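Local coordinates for uncharacterized protein (Leishmania major, PDB 2B4W) that is of unknown function but probably adopts a beta-propeller fold and may act on carbohydrates, as relatives in the beta-fructosidase clan do, at residues R116-P129 and S166-A178. Sequence-based numbering, arbitrary orientation.
Sequences RGTPDELTYFTRGP and SIDELGAEVIAKA
Thr126, near the end of edge strand 121-127, donates its OG1 hydroxyl to Leu170 O at 3.0 Å. This joins the outermost strand of one four-stranded antiparallel sheet to the connection between strands 159-164 and 180-181 of the next, in what is probably a beta-propeller, as in the beta-fructosidase clan. The hydroxyl sits 34° out of the carbonyl plane of Leu170. With OG1 anti to the backbone N (chi1 -155°), the oxygen reaches across to that carbonyl. Phe125 and Thr126 both face Phe114 in a classic beta bulge, and both project toward 166-178. Arg116 CD lies over one face of the Phe125 ring and Thr126 CG2 over the other, both offset toward the rim, while Ile167 O lies at its edge, in plane. Ile167 CG1 meets the same ring at CZ. Arg116 NH2 forms a salt bridge with Glu92 OE2; NH1 lies 3.8 Å from Asp168 OD1, a long salt bridge. Arg127 O lies near Ala172 N at the start of helix 172-176, but the angle is too poor for a hydrogen bond. Gly171 CA also makes a CA-H...O contact with Arg127 O. Arg127 NH1 donates a nearly straight hydrogen bond (166°) to Gly128 O, the carbonyl of the next residue, at 3.1 Å. Beyond it, Ala172 CB packs against the Gly128-Pro129 peptide, 3.4 Å from Pro129 N, and Ile175 CG2 presses on Pro129 CD at a tight 3.3 Å.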
ATOM      1  N   ARG A 116      11.863   3.340 -11.843  1.00 27.73           N
ATOM      2  CA  ARG A 116      11.666   2.067 -12.548  1.00 21.17           C
ATOM      3  C   ARG A 116      12.978   1.299 -12.578  1.00 26.28           C
ATOM      4  O   ARG A 116      14.072   1.859 -12.449  1.00 20.68           O
ATOM      5  CB  ARG A 116      11.129   2.282 -13.958  1.00 25.55           C
ATOM      6  CG  ARG A 116      12.049   3.098 -14.855  1.00 30.18           C
ATOM      7  CD  ARG A 116      11.288   3.580 -16.094  1.00 28.60           C
ATOM      8  NE  ARG A 116      11.138   2.478 -17.045  1.00 34.65           N
ATOM      9  CZ  ARG A 116      10.246   2.401 -18.023  1.00 47.89           C
ATOM     10  NH1 ARG A 116       9.372   3.376 -18.234  1.00 42.43           N
ATOM     11  NH2 ARG A 116      10.236   1.323 -18.804  1.00 46.48           N
ATOM     12  N   GLY A 117      12.858  -0.015 -12.728  1.00 25.63           N
ATOM     13  CA  GLY A 117      14.049  -0.827 -12.829  1.00 24.29           C
ATOM     14  C   GLY A 117      13.908  -2.198 -12.197  1.00 27.23           C
ATOM     15  O   GLY A 117      12.891  -2.879 -12.318  1.00 27.35           O
ATOM     16  N   THR A 118      14.990  -2.588 -11.542  1.00 24.91           N
ATOM     17  CA  THR A 118      15.038  -3.773 -10.696  1.00 39.14           C
ATOM     18  C   THR A 118      15.088  -3.284  -9.255  1.00 32.59           C
ATOM     19  O   THR A 118      15.446  -2.122  -9.052  1.00 27.09           O
ATOM     20  CB  THR A 118      16.234  -4.653 -11.095  1.00 36.51           C
ATOM     21  OG1 THR A 118      16.110  -5.962 -10.533  1.00 83.95           O
ATOM     22  CG2 THR A 118      17.500  -4.061 -10.513  1.00 28.56           C
ATOM     23  N   PRO A 119      14.717  -4.069  -8.259  1.00 31.71           N
ATOM     24  CA  PRO A 119      14.593  -3.640  -6.851  1.00 42.12           C
ATOM     25  C   PRO A 119      15.928  -3.171  -6.246  1.00 47.75           C
ATOM     26  O   PRO A 119      15.865  -2.465  -5.227  1.00 44.78           O
ATOM     27  CB  PRO A 119      14.146  -4.917  -6.124  1.00 38.01           C
ATOM     28  CG  PRO A 119      13.445  -5.691  -7.204  1.00 29.59           C
ATOM     29  CD  PRO A 119      14.308  -5.443  -8.427  1.00 27.26           C
ATOM     30  N   ASP A 120      16.955  -3.507  -6.952  1.00 39.49           N
ATOM     31  CA  ASP A 120      18.359  -3.264  -6.811  1.00 46.17           C
ATOM     32  C   ASP A 120      18.876  -2.035  -7.569  1.00 51.53           C
ATOM     33  O   ASP A 120      19.884  -1.444  -7.190  1.00 47.23           O
ATOM     34  CB  ASP A 120      19.138  -4.479  -7.351  1.00 34.86           C
ATOM     35  CG  ASP A 120      19.840  -5.325  -6.349  1.00 32.78           C
ATOM     36  OD1 ASP A 120      20.448  -4.875  -5.359  1.00 66.16           O
ATOM     37  OD2 ASP A 120      19.921  -6.566  -6.605  1.00 60.26           O
ATOM     38  N   GLU A 121      18.186  -1.686  -8.656  1.00 41.78           N
ATOM     39  CA  GLU A 121      18.563  -0.546  -9.482  1.00 40.42           C
ATOM     40  C   GLU A 121      17.341   0.217  -9.991  1.00 26.94           C
ATOM     41  O   GLU A 121      16.783  -0.069 -11.052  1.00 30.52           O
ATOM     42  CB  GLU A 121      19.421  -0.976 -10.672  1.00 56.02           C
ATOM     43  CG  GLU A 121      20.857  -1.358 -10.351  1.00 73.97           C
ATOM     44  CD  GLU A 121      21.524  -2.152 -11.463  1.00 78.96           C
ATOM     45  OE1 GLU A 121      21.896  -1.561 -12.507  1.00 67.97           O
ATOM     46  OE2 GLU A 121      21.671  -3.387 -11.296  1.00 77.57           O
ATOM     47  N   LEU A 122      16.938   1.212  -9.214  1.00 25.87           N
ATOM     48  CA  LEU A 122      15.759   2.012  -9.478  1.00 26.42           C
ATOM     49  C   LEU A 122      16.096   3.401  -9.971  1.00 22.18           C
ATOM     50  O   LEU A 122      16.891   4.129  -9.391  1.00 23.92           O
ATOM     51  CB  LEU A 122      14.902   2.090  -8.204  1.00 25.81           C
ATOM     52  CG  LEU A 122      14.395   0.709  -7.750  1.00 20.58           C
ATOM     53  CD1 LEU A 122      13.820   0.734  -6.351  1.00 16.06           C
ATOM     54  CD2 LEU A 122      13.374   0.179  -8.766  1.00 25.92           C
ATOM     55  N   THR A 123      15.491   3.766 -11.089  1.00 23.76           N
ATOM     56  CA  THR A 123      15.862   5.025 -11.723  1.00 27.22           C
ATOM     57  C   THR A 123      14.647   5.949 -11.723  1.00 27.80           C
ATOM     58  O   THR A 123      13.644   5.550 -12.295  1.00 24.24           O
ATOM     59  CB  THR A 123      16.348   4.840 -13.171  1.00 39.70           C
ATOM     60  OG1 THR A 123      17.525   4.022 -13.212  1.00 34.15           O
ATOM     61  CG2 THR A 123      16.742   6.188 -13.778  1.00 51.71           C
ATOM     62  N   TYR A 124      14.768   7.111 -11.089  1.00 32.25           N
ATOM     63  CA  TYR A 124      13.672   8.067 -11.096  1.00 31.17           C
ATOM     64  C   TYR A 124      13.163   8.286 -12.509  1.00 29.35           C
ATOM     65  O   TYR A 124      13.947   8.423 -13.453  1.00 29.47           O
ATOM     66  CB  TYR A 124      14.143   9.399 -10.464  1.00 39.38           C
ATOM     67  CG  TYR A 124      13.094  10.481 -10.619  1.00 31.20           C
ATOM     68  CD1 TYR A 124      12.027  10.531  -9.736  1.00 25.49           C
ATOM     69  CD2 TYR A 124      13.152  11.443 -11.620  1.00 37.70           C
ATOM     70  CE1 TYR A 124      11.055  11.508  -9.852  1.00 33.79           C
ATOM     71  CE2 TYR A 124      12.181  12.415 -11.753  1.00 36.64           C
ATOM     72  CZ  TYR A 124      11.133  12.444 -10.861  1.00 37.68           C
ATOM     73  OH  TYR A 124      10.171  13.411 -10.993  1.00 40.61           O
ATOM     74  N   PHE A 125      11.849   8.351 -12.738  1.00 24.31           N
ATOM     75  CA  PHE A 125      11.463   8.753 -14.094  1.00 25.07           C
ATOM     76  C   PHE A 125      10.307   9.748 -14.074  1.00 24.68           C
ATOM     77  O   PHE A 125      10.106  10.457 -15.070  1.00 45.59           O
ATOM     78  CB  PHE A 125      11.165   7.557 -15.012  1.00 25.70           C
ATOM     79  CG  PHE A 125       9.872   6.809 -14.740  1.00 30.10           C
ATOM     80  CD1 PHE A 125       9.797   5.936 -13.667  1.00 31.05           C
ATOM     81  CD2 PHE A 125       8.737   6.948 -15.516  1.00 25.73           C
ATOM     82  CE1 PHE A 125       8.630   5.249 -13.392  1.00 23.01           C
ATOM     83  CE2 PHE A 125       7.562   6.263 -15.264  1.00 25.54           C
ATOM     84  CZ  PHE A 125       7.510   5.409 -14.177  1.00 29.03           C
ATOM     85  N   THR A 126       9.500   9.905 -13.034  1.00 18.45           N
ATOM     86  CA  THR A 126       8.359  10.813 -13.114  1.00 22.77           C
ATOM     87  C   THR A 126       7.744  10.975 -11.724  1.00 34.64           C
ATOM     88  O   THR A 126       8.232  10.336 -10.790  1.00 30.74           O
ATOM     89  CB  THR A 126       7.292  10.328 -14.098  1.00 25.56           C
ATOM     90  OG1 THR A 126       6.529  11.443 -14.582  1.00 33.91           O
ATOM     91  CG2 THR A 126       6.293   9.420 -13.387  1.00 28.12           C
ATOM     92  N   ARG A 127       6.725  11.824 -11.622  1.00 34.78           N
ATOM     93  CA  ARG A 127       6.100  12.164 -10.362  1.00 35.16           C
ATOM     94  C   ARG A 127       4.694  12.717 -10.542  1.00 28.58           C
ATOM     95  O   ARG A 127       4.275  13.093 -11.627  1.00 35.60           O
ATOM     96  CB  ARG A 127       6.939  13.210  -9.608  1.00 33.70           C
ATOM     97  CG  ARG A 127       7.074  14.499 -10.433  1.00 32.69           C
ATOM     98  CD  ARG A 127       6.682  15.666  -9.546  1.00 44.30           C
ATOM     99  NE  ARG A 127       7.062  16.963 -10.062  1.00 41.94           N
ATOM    100  CZ  ARG A 127       6.291  17.931 -10.525  1.00 50.92           C
ATOM    101  NH1 ARG A 127       4.966  17.852 -10.591  1.00 39.94           N
ATOM    102  NH2 ARG A 127       6.879  19.050 -10.951  1.00 74.32           N
ATOM    103  N   GLY A 128       3.959  12.767  -9.430  1.00 30.29           N
ATOM    104  CA  GLY A 128       2.610  13.305  -9.446  1.00 34.28           C
ATOM    105  C   GLY A 128       2.603  14.810  -9.228  1.00 33.40           C
ATOM    106  O   GLY A 128       3.655  15.439  -9.160  1.00 31.10           O
ATOM    107  N   PRO A 129       1.400  15.363  -9.138  1.00 33.08           N
ATOM    108  CA  PRO A 129       1.198  16.783  -8.879  1.00 31.98           C
ATOM    109  C   PRO A 129       1.600  17.215  -7.479  1.00 37.73           C
ATOM    110  O   PRO A 129       1.609  16.461  -6.518  1.00 30.89           O
ATOM    111  CB  PRO A 129      -0.315  16.968  -9.017  1.00 41.80           C
ATOM    112  CG  PRO A 129      -0.896  15.609  -8.850  1.00 39.09           C
ATOM    113  CD  PRO A 129       0.140  14.629  -9.328  1.00 34.89           C
ATOM    114  N   SER A 166       0.383   3.665 -21.139  1.00 33.58           N
ATOM    115  CA  SER A 166       1.619   3.093 -20.634  1.00 23.74           C
ATOM    116  C   SER A 166       2.285   3.991 -19.609  1.00 24.50           C
ATOM    117  O   SER A 166       1.868   5.125 -19.416  1.00 32.49           O
ATOM    118  CB  SER A 166       2.654   2.891 -21.742  1.00 24.32           C
ATOM    119  OG  SER A 166       3.076   4.165 -22.199  1.00 34.00           O
ATOM    120  N   ILE A 167       3.339   3.412 -19.022  1.00 28.21           N
ATOM    121  CA  ILE A 167       4.030   4.091 -17.932  1.00 31.39           C
ATOM    122  C   ILE A 167       4.709   5.379 -18.385  1.00 33.85           C
ATOM    123  O   ILE A 167       4.925   6.291 -17.590  1.00 39.25           O
ATOM    124  CB  ILE A 167       5.088   3.181 -17.273  1.00 35.12           C
ATOM    125  CG1 ILE A 167       5.362   3.518 -15.816  1.00 34.42           C
ATOM    126  CG2 ILE A 167       6.362   3.217 -18.107  1.00 41.42           C
ATOM    127  CD1 ILE A 167       4.200   3.521 -14.857  1.00 43.08           C
ATOM    128  N   ASP A 168       5.017   5.398 -19.662  1.00 25.52           N
ATOM    129  CA  ASP A 168       5.555   6.526 -20.381  1.00 32.47           C
ATOM    130  C   ASP A 168       4.623   7.724 -20.406  1.00 36.77           C
ATOM    131  O   ASP A 168       5.047   8.808 -20.802  1.00 29.85           O
ATOM    132  CB  ASP A 168       5.839   6.148 -21.840  1.00 30.36           C
ATOM    133  CG  ASP A 168       6.877   5.056 -21.940  1.00 32.16           C
ATOM    134  OD1 ASP A 168       7.926   5.184 -21.278  1.00 46.36           O
ATOM    135  OD2 ASP A 168       6.618   4.076 -22.674  1.00 71.41           O
ATOM    136  N   GLU A 169       3.369   7.550 -20.006  1.00 30.14           N
ATOM    137  CA  GLU A 169       2.466   8.692 -20.061  1.00 24.17           C
ATOM    138  C   GLU A 169       2.168   9.245 -18.670  1.00 17.58           C
ATOM    139  O   GLU A 169       1.499  10.249 -18.528  1.00 21.89           O
ATOM    140  CB  GLU A 169       1.142   8.289 -20.704  1.00 25.52           C
ATOM    141  CG  GLU A 169       1.317   7.767 -22.128  1.00 23.20           C
ATOM    142  CD  GLU A 169      -0.054   7.695 -22.780  1.00 28.15           C
ATOM    143  OE1 GLU A 169      -1.026   7.536 -22.008  1.00 29.79           O
ATOM    144  OE2 GLU A 169      -0.107   7.812 -24.018  1.00 27.71           O
ATOM    145  N   LEU A 170       2.664   8.510 -17.685  1.00 27.30           N
ATOM    146  CA  LEU A 170       2.504   8.862 -16.292  1.00 22.99           C
ATOM    147  C   LEU A 170       3.274  10.151 -15.974  1.00 26.77           C
ATOM    148  O   LEU A 170       4.447  10.246 -16.332  1.00 29.66           O
ATOM    149  CB  LEU A 170       3.017   7.723 -15.416  1.00 19.66           C
ATOM    150  CG  LEU A 170       2.560   7.775 -13.961  1.00 20.56           C
ATOM    151  CD1 LEU A 170       1.075   7.503 -13.865  1.00 24.16           C
ATOM    152  CD2 LEU A 170       3.329   6.771 -13.125  1.00 21.33           C
ATOM    153  N   GLY A 171       2.604  11.076 -15.316  1.00 30.81           N
ATOM    154  CA  GLY A 171       3.115  12.386 -14.924  1.00 24.96           C
ATOM    155  C   GLY A 171       2.017  13.207 -14.254  1.00 29.56           C
ATOM    156  O   GLY A 171       0.868  12.748 -14.204  1.00 25.83           O
ATOM    157  N   ALA A 172       2.370  14.377 -13.735  1.00 33.23           N
ATOM    158  CA  ALA A 172       1.563  15.142 -12.787  1.00 32.40           C
ATOM    159  C   ALA A 172       0.231  15.591 -13.359  1.00 32.56           C
ATOM    160  O   ALA A 172      -0.817  15.541 -12.710  1.00 35.08           O
ATOM    161  CB  ALA A 172       2.364  16.343 -12.281  1.00 40.19           C
ATOM    162  N   GLU A 173       0.236  16.033 -14.618  1.00 38.69           N
ATOM    163  CA  GLU A 173      -1.013  16.545 -15.169  1.00 37.55           C
ATOM    164  C   GLU A 173      -2.078  15.481 -15.358  1.00 35.08           C
ATOM    165  O   GLU A 173      -3.187  15.623 -14.839  1.00 40.74           O
ATOM    166  CB  GLU A 173      -0.707  17.220 -16.512  1.00 40.84           C
ATOM    167  CG  GLU A 173       0.369  18.287 -16.390  1.00 60.47           C
ATOM    168  CD  GLU A 173       1.785  17.771 -16.509  1.00 71.97           C
ATOM    169  OE1 GLU A 173       2.008  16.553 -16.681  1.00 56.36           O
ATOM    170  OE2 GLU A 173       2.710  18.613 -16.431  1.00 94.80           O
ATOM    171  N   VAL A 174      -1.781  14.423 -16.105  1.00 36.08           N
ATOM    172  CA  VAL A 174      -2.815  13.403 -16.325  1.00 27.18           C
ATOM    173  C   VAL A 174      -3.284  12.806 -15.006  1.00 24.85           C
ATOM    174  O   VAL A 174      -4.447  12.458 -14.791  1.00 34.90           O
ATOM    175  CB  VAL A 174      -2.325  12.297 -17.278  1.00 34.88           C
ATOM    176  CG1 VAL A 174      -1.860  12.899 -18.600  1.00 54.73           C
ATOM    177  CG2 VAL A 174      -1.206  11.472 -16.671  1.00 40.10           C
ATOM    178  N   ILE A 175      -2.361  12.692 -14.063  1.00 24.28           N
ATOM    179  CA  ILE A 175      -2.688  12.195 -12.734  1.00 27.25           C
ATOM    180  C   ILE A 175      -3.774  13.071 -12.136  1.00 26.33           C
ATOM    181  O   ILE A 175      -4.869  12.630 -11.808  1.00 31.25           O
ATOM    182  CB  ILE A 175      -1.404  12.167 -11.873  1.00 33.32           C
ATOM    183  CG1 ILE A 175      -0.446  11.046 -12.299  1.00 30.27           C
ATOM    184  CG2 ILE A 175      -1.770  12.114 -10.408  1.00 33.94           C
ATOM    185  CD1 ILE A 175       0.808  10.874 -11.502  1.00 23.96           C
ATOM    186  N   ALA A 176      -3.463  14.352 -12.019  1.00 34.73           N
ATOM    187  CA  ALA A 176      -4.352  15.376 -11.507  1.00 44.14           C
ATOM    188  C   ALA A 176      -5.729  15.386 -12.150  1.00 45.92           C
ATOM    189  O   ALA A 176      -6.744  15.621 -11.491  1.00 55.61           O
ATOM    190  CB  ALA A 176      -3.684  16.735 -11.729  1.00 58.95           C
ATOM    191  N   LYS A 177      -5.794  15.151 -13.457  1.00 38.52           N
ATOM    192  CA  LYS A 177      -7.082  15.248 -14.136  1.00 45.15           C
ATOM    193  C   LYS A 177      -7.859  13.942 -14.092  1.00 50.56           C
ATOM    194  O   LYS A 177      -8.942  13.829 -14.683  1.00 45.02           O
ATOM    195  N   ALA A 178      -7.308  12.941 -13.402  1.00 48.52           N
ATOM    196  CA  ALA A 178      -8.035  11.668 -13.340  1.00 41.68           C
ATOM    197  C   ALA A 178      -9.423  11.896 -12.743  1.00 30.17           C
ATOM    198  O   ALA A 178      -9.513  12.539 -11.691  1.00 38.97           O
ATOM    199  CB  ALA A 178      -7.253  10.630 -12.564  1.00 25.66           C
TER